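Local structure of probable transcriptional regulator, TetR family protein (Rhodococcus sp., 3BJB) at residues K38-V43 / P64-L69; A98-L103 / S189-A194; R105-L110 / Q168-V173. The protein probably acts as a TetR-family transcription factor, binding regulatory DNA through an N-terminal helix-turn-helix domain. One frame throughout, in Å; residues are numbered along the deposited sequence.

Contact 1. Residues K38-V43 / P64-L69. With SO4 (sulfate ion), chain L.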
loop_
_atom_site.group_PDB
_atom_site.type_symbol
_atom_site.label_atom_id
_atom_site.label_comp_id
_atom_site.label_asym_id
_atom_site.label_seq_id
_atom_site.Cartn_x
_atom_site.Cartn_y
_atom_site.Cartn_z
ATOM N N LYS B 38 -8.789 5.548 18.072
ATOM C CA LYS B 38 -9.885 5.123 17.201
ATOM C C LYS B 38 -9.260 5.043 15.855
ATOM O O LYS B 38 -8.336 5.797 15.577
ATOM C CB LYS B 38 -11.015 6.150 17.138
ATOM C CG LYS B 38 -10.949 7.262 18.175
ATOM C CD LYS B 38 -12.195 8.169 18.243
ATOM C CE LYS B 38 -12.165 8.978 19.589
ATOM N NZ LYS B 38 -13.368 9.801 19.989
ATOM N N GLU B 39 -9.760 4.127 15.035
ATOM C CA GLU B 39 -9.525 4.116 13.591
ATOM C C GLU B 39 -9.695 5.512 12.900
ATOM O O GLU B 39 -10.291 6.460 13.478
ATOM C CB GLU B 39 -10.479 3.107 12.976
ATOM C CG GLU B 39 -11.906 3.475 13.335
ATOM C CD GLU B 39 -12.926 2.483 12.837
ATOM O OE1 GLU B 39 -12.929 2.190 11.600
ATOM O OE2 GLU B 39 -13.730 2.017 13.705
ATOM N N LEU B 40 -9.180 5.619 11.663
ATOM C CA LEU B 40 -9.103 6.895 10.926
ATOM C C LEU B 40 -10.516 7.445 10.698
ATOM O O LEU B 40 -10.783 8.604 10.976
ATOM C CB LEU B 40 -8.403 6.686 9.573
ATOM C CG LEU B 40 -7.409 7.620 8.860
ATOM C CD1 LEU B 40 -7.443 7.350 7.382
ATOM C CD2 LEU B 40 -7.609 9.060 9.112
ATOM N N ALA B 41 -11.422 6.595 10.218
ATOM C CA ALA B 41 -12.817 6.967 9.940
ATOM C C ALA B 41 -13.522 7.642 11.116
ATOM O O ALA B 41 -14.436 8.441 10.934
ATOM C CB ALA B 41 -13.609 5.727 9.490
ATOM N N ARG B 42 -13.061 7.347 12.324
ATOM C CA ARG B 42 -13.636 7.900 13.512
ATOM C C ARG B 42 -12.818 9.067 14.068
ATOM O O ARG B 42 -13.039 9.494 15.196
ATOM C CB ARG B 42 -13.779 6.775 14.531
ATOM C CG ARG B 42 -14.891 5.779 14.162
ATOM C CD ARG B 42 -15.009 4.615 15.147
ATOM N NE ARG B 42 -15.438 5.084 16.471
ATOM C CZ ARG B 42 -16.610 4.799 17.037
ATOM N NH1 ARG B 42 -17.490 4.013 16.416
ATOM N NH2 ARG B 42 -16.884 5.287 18.238
ATOM N N VAL B 43 -11.878 9.588 13.276
ATOM C CA VAL B 43 -11.062 10.728 13.718
ATOM C C VAL B 43 -11.534 12.004 13.045
ATOM O O VAL B 43 -11.428 12.154 11.834
ATOM C CB VAL B 43 -9.561 10.529 13.460
ATOM C CG1 VAL B 43 -8.787 11.739 13.922
ATOM C CG2 VAL B 43 -9.057 9.277 14.175
ATOM N N PRO B 64 -5.468 21.410 5.358
ATOM C CA PRO B 64 -6.742 21.553 4.650
ATOM C C PRO B 64 -7.684 20.355 4.741
ATOM O O PRO B 64 -8.900 20.554 4.764
ATOM C CB PRO B 64 -6.308 21.835 3.206
ATOM C CG PRO B 64 -5.000 22.561 3.367
ATOM C CD PRO B 64 -4.332 21.773 4.488
ATOM N N SER B 65 -7.164 19.130 4.785
ATOM C CA SER B 65 -8.017 18.021 5.168
ATOM C C SER B 65 -7.308 17.059 6.088
ATOM O O SER B 65 -6.121 17.207 6.392
ATOM C CB SER B 65 -8.624 17.283 3.957
ATOM O OG SER B 65 -7.642 16.651 3.168
ATOM N N LYS B 66 -8.051 16.041 6.503
ATOM C CA LYS B 66 -7.524 15.037 7.384
ATOM C C LYS B 66 -6.323 14.315 6.792
ATOM O O LYS B 66 -5.356 14.075 7.511
ATOM C CB LYS B 66 -8.624 14.058 7.747
ATOM C CG LYS B 66 -8.272 13.262 8.938
ATOM C CD LYS B 66 -9.494 12.706 9.566
ATOM C CE LYS B 66 -10.021 11.496 8.813
ATOM N NZ LYS B 66 -11.438 11.312 9.195
ATOM N N THR B 67 -6.391 13.957 5.504
ATOM C CA THR B 67 -5.294 13.248 4.854
ATOM C C THR B 67 -4.032 14.133 4.849
ATOM O O THR B 67 -2.910 13.617 4.974
ATOM C CB THR B 67 -5.639 12.683 3.426
ATOM O OG1 THR B 67 -6.150 13.726 2.629
ATOM C CG2 THR B 67 -6.712 11.589 3.456
ATOM N N HIS B 68 -4.217 15.453 4.780
ATOM C CA HIS B 68 -3.083 16.384 4.932
ATOM C C HIS B 68 -2.451 16.229 6.305
ATOM O O HIS B 68 -1.228 16.141 6.437
ATOM C CB HIS B 68 -3.502 17.865 4.810
ATOM C CG HIS B 68 -3.754 18.339 3.412
ATOM N ND1 HIS B 68 -4.932 18.080 2.738
ATOM C CD2 HIS B 68 -3.007 19.116 2.588
ATOM C CE1 HIS B 68 -4.885 18.652 1.545
ATOM N NE2 HIS B 68 -3.730 19.288 1.430
ATOM N N LEU B 69 -3.293 16.250 7.331
ATOM C CA LEU B 69 -2.822 16.204 8.697
ATOM C C LEU B 69 -2.031 14.929 8.949
ATOM O O LEU B 69 -0.883 14.995 9.404
ATOM C CB LEU B 69 -3.977 16.360 9.666
ATOM C CG LEU B 69 -3.727 16.056 11.125
ATOM C CD1 LEU B 69 -2.860 17.159 11.770
ATOM C CD2 LEU B 69 -5.098 15.944 11.797
HETATM S S SO4 L . -10.451 12.891 4.160
HETATM O O1 SO4 L . -10.103 11.500 3.857
HETATM O O2 SO4 L . -9.265 13.727 3.942
HETATM O O3 SO4 L . -11.553 13.328 3.289
HETATM O O4 SO4 L . -10.903 12.977 5.552
#
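Lys66 stretches from the first turn of helix 66-86 to the carbonyls of Val43 and Leu40, linking the two flanks of the predicted helix-turn-helix motif (44-63) of the TetR-type DNA-binding domain. The backbones stay well apart, with 8.4 Å between Val43 CA and Lys66 CA, which leaves the lysine chain to span the interval. It leaves the helix with CG anti to the backbone N (chi1 -163°) and bends once, at chi3, before its tip arrives at the loop. There Lys66 NZ donates to Val43 O at 2.8 Å, lying in that carbonyl's plane, and makes a weak bond to Leu40 O at 3.3 Å. Leu40 O also accepts the backbone N of Val43, so the ammonium group joins a turn already closed by its own hydrogen bond. The Leu40 and Lys66 side chains run alongside in opposing senses, bringing Leu40 CD2 to 3.4 Å from Lys66 CE; Leu40 also rests on Phe70. At the helix start Ser65 holds the N-cap position, and its OG shares a hydrogen bond of 3.1 Å with His68 ND1, meeting the imidazole edge in plane, while Pro64 CD lies over one face of the ring, toward its rim. A sulfate, probably from the crystallisation liquor, sits by this same helix end, where Thr67 N donates to its O2 at 3.3 Å with an N-H...O angle of 155°.

Contact 2. Residues A98-L103 / S189-A194; sequences AVYNVL and SDIRRA
Helix segments 98-103 and 189-194 run nearly antiparallel, their N-to-C directions 152° apart and their axes 9.8 Å from each other at closest approach. The nearest CA pair, Tyr100 with Arg192, is 6.2 Å apart, and the same two residues carry most of the contact. The first bond of the Tyr100 side chain points toward the partner helix, and CG, anti to the backbone N (chi1 -179°), carries the ring to Arg192, whose chain, bent at chi2 and chi3, folds over one ring face. The guanidinium lies flat on the ring as a cation-pi stack, centres 3.8 Å apart and planes tilted by 23°. It is displaced toward the ring's rim, since Tyr100 CD2 is the atom beneath Arg192 CZ, at 3.2 Å. Nearer the backbone, Arg192 CD adds a CH-pi contact over the same face, 4.0 Å from the ring centroid. Arg192 NH1 has a stronger polar partner in Asp97, a salt bridge that probably helps to hold the stacked group. Both segments belong to the all-helical C-terminal domain of the TetR fold, and helix 184-198 also faces the dimer interface: Asp190 forms a salt bridge with Arg164 of the second subunit. Replacing Tyr100 by an alanine would take the platform from under the guanidinium, which would probably be freer to turn about its salt bridge to Asp97, and a gap would be likely to open beside Ile191. Beside this stack, Ile191 CG2 touches Leu103 CD2 at 3.8 Å and Tyr100 CD1 at 4.1 Å, while Leu103 packs further on Met146 and Leu166.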
loop_
_atom_site.group_PDB
_atom_site.type_symbol
_atom_site.label_atom_id
_atom_site.label_comp_id
_atom_site.label_asym_id
_atom_site.label_seq_id
_atom_site.Cartn_x
_atom_site.Cartn_y
_atom_site.Cartn_z
ATOM N N ALA B 98 22.779 -2.016 6.877
ATOM C CA ALA B 98 22.434 -0.844 7.635
ATOM C C ALA B 98 20.998 -0.450 7.271
ATOM O O ALA B 98 20.215 -0.008 8.117
ATOM C CB ALA B 98 23.403 0.270 7.353
ATOM N N VAL B 99 20.657 -0.658 6.012
ATOM C CA VAL B 99 19.389 -0.219 5.485
ATOM C C VAL B 99 18.330 -1.180 5.990
ATOM O O VAL B 99 17.289 -0.786 6.485
ATOM C CB VAL B 99 19.430 -0.126 3.943
ATOM C CG1 VAL B 99 18.074 0.161 3.414
ATOM C CG2 VAL B 99 20.416 0.981 3.494
ATOM N N TYR B 100 18.639 -2.453 5.933
ATOM C CA TYR B 100 17.850 -3.425 6.651
ATOM C C TYR B 100 17.563 -3.001 8.092
ATOM O O TYR B 100 16.441 -3.123 8.545
ATOM C CB TYR B 100 18.548 -4.772 6.655
ATOM C CG TYR B 100 17.730 -5.770 7.382
ATOM C CD1 TYR B 100 16.441 -6.086 6.930
ATOM C CD2 TYR B 100 18.198 -6.379 8.544
ATOM C CE1 TYR B 100 15.659 -6.999 7.579
ATOM C CE2 TYR B 100 17.411 -7.316 9.215
ATOM C CZ TYR B 100 16.137 -7.620 8.718
ATOM O OH TYR B 100 15.314 -8.522 9.352
ATOM N N ASN B 101 18.569 -2.531 8.822
ATOM C CA ASN B 101 18.382 -2.191 10.238
ATOM C C ASN B 101 17.427 -1.018 10.480
ATOM O O ASN B 101 16.743 -0.977 11.504
ATOM C CB ASN B 101 19.715 -1.923 10.958
ATOM C CG ASN B 101 20.576 -3.181 11.130
ATOM O OD1 ASN B 101 21.811 -3.109 11.020
ATOM N ND2 ASN B 101 19.948 -4.326 11.407
ATOM N N VAL B 102 17.400 -0.052 9.568
ATOM C CA VAL B 102 16.472 1.057 9.721
ATOM C C VAL B 102 15.031 0.590 9.476
ATOM O O VAL B 102 14.097 1.003 10.185
ATOM C CB VAL B 102 16.824 2.301 8.810
ATOM C CG1 VAL B 102 18.290 2.512 8.707
ATOM C CG2 VAL B 102 16.225 2.190 7.419
ATOM N N LEU B 103 14.874 -0.277 8.476
ATOM C CA LEU B 103 13.581 -0.757 8.074
ATOM C C LEU B 103 12.993 -1.584 9.201
ATOM O O LEU B 103 11.822 -1.391 9.549
ATOM C CB LEU B 103 13.668 -1.527 6.746
ATOM C CG LEU B 103 13.138 -0.855 5.455
ATOM C CD1 LEU B 103 13.275 0.674 5.431
ATOM C CD2 LEU B 103 13.780 -1.456 4.213
ATOM N N SER B 189 11.487 -11.056 7.777
ATOM C CA SER B 189 12.223 -11.921 6.847
ATOM C C SER B 189 12.083 -11.486 5.374
ATOM O O SER B 189 13.037 -11.551 4.604
ATOM C CB SER B 189 11.782 -13.372 7.019
ATOM O OG SER B 189 12.892 -14.182 6.743
ATOM N N ASP B 190 10.888 -11.035 4.994
ATOM C CA ASP B 190 10.674 -10.497 3.662
ATOM C C ASP B 190 11.325 -9.154 3.400
ATOM O O ASP B 190 11.754 -8.895 2.274
ATOM C CB ASP B 190 9.197 -10.406 3.357
ATOM C CG ASP B 190 8.646 -11.721 2.915
ATOM O OD1 ASP B 190 9.426 -12.478 2.313
ATOM O OD2 ASP B 190 7.457 -12.008 3.175
ATOM N N ILE B 191 11.368 -8.280 4.408
ATOM C CA ILE B 191 12.155 -7.087 4.260
ATOM C C ILE B 191 13.654 -7.426 4.120
ATOM O O ILE B 191 14.379 -6.723 3.430
ATOM C CB ILE B 191 11.889 -6.112 5.366
ATOM C CG1 ILE B 191 10.434 -5.615 5.267
ATOM C CG2 ILE B 191 12.843 -4.957 5.264
ATOM C CD1 ILE B 191 9.726 -5.380 6.623
ATOM N N ARG B 192 14.120 -8.520 4.714
ATOM C CA ARG B 192 15.543 -8.830 4.561
ATOM C C ARG B 192 15.904 -9.298 3.165
ATOM O O ARG B 192 16.851 -8.788 2.550
ATOM C CB ARG B 192 16.028 -9.822 5.616
ATOM C CG ARG B 192 17.447 -10.301 5.366
ATOM C CD ARG B 192 18.267 -10.218 6.617
ATOM N NE ARG B 192 19.277 -9.153 6.556
ATOM C CZ ARG B 192 20.076 -8.811 7.575
ATOM N NH1 ARG B 192 20.975 -7.830 7.416
ATOM N NH2 ARG B 192 19.962 -9.431 8.760
ATOM N N ARG B 193 15.144 -10.263 2.669
ATOM C CA ARG B 193 15.342 -10.821 1.333
ATOM C C ARG B 193 15.274 -9.726 0.261
ATOM O O ARG B 193 16.111 -9.690 -0.655
ATOM C CB ARG B 193 14.307 -11.918 1.101
ATOM C CG ARG B 193 14.002 -12.247 -0.338
ATOM C CD ARG B 193 14.530 -13.604 -0.780
ATOM N NE ARG B 193 15.957 -13.561 -0.968
ATOM C CZ ARG B 193 16.828 -14.056 -0.107
ATOM N NH1 ARG B 193 16.396 -14.653 1.002
ATOM N NH2 ARG B 193 18.133 -13.963 -0.373
ATOM N N ALA B 194 14.305 -8.822 0.408
ATOM C CA ALA B 194 14.167 -7.658 -0.450
ATOM C C ALA B 194 15.398 -6.770 -0.421
ATOM O O ALA B 194 15.957 -6.470 -1.462
ATOM C CB ALA B 194 12.929 -6.870 -0.101
#

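Contact 3. Residues R105-L110 / Q168-V173. With SO4 (sulfate ion), chain N.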
loop_
_atom_site.group_PDB
_atom_site.type_symbol
_atom_site.label_atom_id
_atom_site.label_comp_id
_atom_site.label_asym_id
_atom_site.label_seq_id
_atom_site.Cartn_x
_atom_site.Cartn_y
_atom_site.Cartn_z
ATOM N N ARG B 105 13.786 -1.346 12.448
ATOM C CA ARG B 105 13.410 -0.355 13.430
ATOM C C ARG B 105 12.074 0.334 13.161
ATOM O O ARG B 105 11.275 0.471 14.069
ATOM C CB ARG B 105 14.489 0.722 13.503
ATOM C CG ARG B 105 14.260 1.751 14.584
ATOM C CD ARG B 105 14.522 1.143 15.932
ATOM N NE ARG B 105 15.962 1.060 16.179
ATOM C CZ ARG B 105 16.717 2.088 16.564
ATOM N NH1 ARG B 105 16.182 3.299 16.764
ATOM N NH2 ARG B 105 18.013 1.892 16.753
ATOM N N ALA B 106 11.840 0.785 11.927
ATOM C CA ALA B 106 10.584 1.440 11.589
ATOM C C ALA B 106 9.384 0.466 11.647
ATOM O O ALA B 106 8.342 0.782 12.243
ATOM C CB ALA B 106 10.687 2.080 10.234
ATOM N N THR B 107 9.546 -0.713 11.043
ATOM C CA THR B 107 8.519 -1.735 11.052
ATOM C C THR B 107 8.087 -1.983 12.496
ATOM O O THR B 107 6.878 -2.037 12.809
ATOM C CB THR B 107 9.045 -3.051 10.466
ATOM O OG1 THR B 107 9.629 -2.830 9.155
ATOM C CG2 THR B 107 7.930 -4.045 10.357
ATOM N N ARG B 108 9.078 -2.103 13.384
ATOM C CA ARG B 108 8.788 -2.427 14.749
ATOM C C ARG B 108 8.025 -1.331 15.445
ATOM O O ARG B 108 6.968 -1.601 16.002
ATOM C CB ARG B 108 10.042 -2.839 15.501
ATOM C CG ARG B 108 10.345 -4.315 15.274
ATOM C CD ARG B 108 11.711 -4.630 15.813
ATOM N NE ARG B 108 12.121 -5.955 15.370
ATOM C CZ ARG B 108 13.301 -6.489 15.610
ATOM N NH1 ARG B 108 13.550 -7.711 15.186
ATOM N NH2 ARG B 108 14.191 -5.807 16.296
ATOM N N GLY B 109 8.507 -0.100 15.354
ATOM C CA GLY B 109 7.806 1.043 15.945
ATOM C C GLY B 109 6.450 1.394 15.360
ATOM O O GLY B 109 5.607 1.907 16.064
ATOM N N LEU B 110 6.239 1.123 14.078
ATOM C CA LEU B 110 4.911 1.186 13.462
ATOM C C LEU B 110 3.968 0.111 13.973
ATOM O O LEU B 110 2.820 0.404 14.345
ATOM C CB LEU B 110 5.010 1.039 11.943
ATOM C CG LEU B 110 4.703 2.194 10.978
ATOM C CD1 LEU B 110 5.275 3.517 11.431
ATOM C CD2 LEU B 110 5.316 1.839 9.649
ATOM N N GLN B 168 8.819 1.129 -1.384
ATOM C CA GLN B 168 7.551 0.777 -2.035
ATOM C C GLN B 168 7.118 -0.608 -1.602
ATOM O O GLN B 168 6.126 -0.744 -0.890
ATOM C CB GLN B 168 7.601 0.943 -3.575
ATOM C CG GLN B 168 6.784 2.182 -4.108
ATOM C CD GLN B 168 5.562 2.581 -3.196
ATOM O OE1 GLN B 168 4.413 2.165 -3.437
ATOM N NE2 GLN B 168 5.833 3.381 -2.142
ATOM N N LEU B 169 7.901 -1.611 -1.986
ATOM C CA LEU B 169 7.796 -2.954 -1.427
ATOM C C LEU B 169 7.608 -2.975 0.104
ATOM O O LEU B 169 6.899 -3.820 0.636
ATOM C CB LEU B 169 9.013 -3.772 -1.821
ATOM C CG LEU B 169 9.190 -5.177 -1.255
ATOM C CD1 LEU B 169 7.919 -5.970 -1.275
ATOM C CD2 LEU B 169 10.204 -5.881 -2.111
ATOM N N TRP B 170 8.216 -2.035 0.809
ATOM C CA TRP B 170 8.196 -2.067 2.250
ATOM C C TRP B 170 6.824 -1.679 2.756
ATOM O O TRP B 170 6.226 -2.416 3.542
ATOM C CB TRP B 170 9.261 -1.154 2.826
ATOM C CG TRP B 170 9.204 -1.094 4.298
ATOM C CD1 TRP B 170 9.534 -2.083 5.165
ATOM C CD2 TRP B 170 8.784 0.011 5.084
ATOM N NE1 TRP B 170 9.346 -1.673 6.438
ATOM C CE2 TRP B 170 8.895 -0.381 6.431
ATOM C CE3 TRP B 170 8.330 1.305 4.780
ATOM C CZ2 TRP B 170 8.565 0.458 7.491
ATOM C CZ3 TRP B 170 7.996 2.158 5.831
ATOM C CH2 TRP B 170 8.116 1.721 7.181
ATOM N N PHE B 171 6.335 -0.525 2.287
ATOM C CA PHE B 171 4.972 -0.071 2.577
ATOM C C PHE B 171 3.963 -1.181 2.375
ATOM O O PHE B 171 3.035 -1.301 3.152
ATOM C CB PHE B 171 4.569 1.127 1.708
ATOM C CG PHE B 171 4.722 2.435 2.397
ATOM C CD1 PHE B 171 3.608 3.180 2.751
ATOM C CD2 PHE B 171 6.002 2.933 2.714
ATOM C CE1 PHE B 171 3.762 4.411 3.418
ATOM C CE2 PHE B 171 6.177 4.179 3.375
ATOM C CZ PHE B 171 5.057 4.913 3.726
ATOM N N GLY B 172 4.146 -1.974 1.331
ATOM C CA GLY B 172 3.232 -3.078 1.069
ATOM C C GLY B 172 3.268 -4.114 2.181
ATOM O O GLY B 172 2.219 -4.564 2.645
ATOM N N VAL B 173 4.483 -4.455 2.632
ATOM C CA VAL B 173 4.661 -5.488 3.624
ATOM C C VAL B 173 4.008 -5.072 4.930
ATOM O O VAL B 173 3.340 -5.910 5.598
ATOM C CB VAL B 173 6.151 -5.790 3.860
ATOM C CG1 VAL B 173 6.303 -6.897 4.871
ATOM C CG2 VAL B 173 6.882 -6.114 2.498
HETATM S S SO4 N . 16.944 -8.752 16.428
HETATM O O1 SO4 N . 15.487 -8.769 16.436
HETATM O O2 SO4 N . 17.436 -9.895 17.194
HETATM O O3 SO4 N . 17.412 -8.850 15.035
HETATM O O4 SO4 N . 17.399 -7.518 17.078
#
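Trp170 pushes its indole between the helices until the ring meets Thr107, Ala106 and Leu110, with CG anti to the backbone N (chi1 176°), which directs the ring across the gap. The evidence that this side chain does the bridging is the separation of the backbones: the segment axes approach no closer than 11.6 Å, and their directions diverge by 28°. On the pyrrole edge Trp170 NE1 donates to Thr107 OG1 at 3.0 Å, with an N-H...O angle of 163° and the oxygen practically in the ring plane. The same hydroxyl bonds to Leu103 O one turn earlier in its own helix; as that carbonyl can only accept, the threonine proton goes there and the oxygen is left to accept from the indole. Two bonds thus hold the hydroxyl, and one of them satisfies the N-H of the buried indole. The benzo part of the indole is packed obliquely by methyl groups, with Ala106 CB 3.8 Å from Trp170 CZ2 and Leu110 CD2 3.7 Å from Trp170 CH2. Arg108, which takes no part in this contact, forms a salt bridge with Glu188 and bonds by its guanidinium edge to a sulfate, probably from the crystallisation liquor. The contact lies deep in the helical C-terminal domain: Phe142 of helix 134-150 meets the Trp170 ring, Met81 of helix 66-86 touches Ala106, and helix 114-126 covers Leu110 through Met120 and Ile121.

Overall arrangement
Contact 1 belongs to the DNA-binding part, whereas contacts 2 and 3 share the C-terminal domain and both use helix 95-111. Contacts 1 and 2 lie on opposite sides of the chain's centre, their own centres about 30 Å apart. Contact 3 is the buried one, its centre about 8 Å from the centre of the chain; the other two are only partly buried. Chemistry follows place: a lysine donates to loop carbonyls in contact 1, a cation-pi stack marks contact 2, and contact 3 combines apolar packing with one satisfied indole. Contacts 2 and 3 touch, with Ile191 CD1 3.6 Å from Trp170 CD1, and both reach the second subunit.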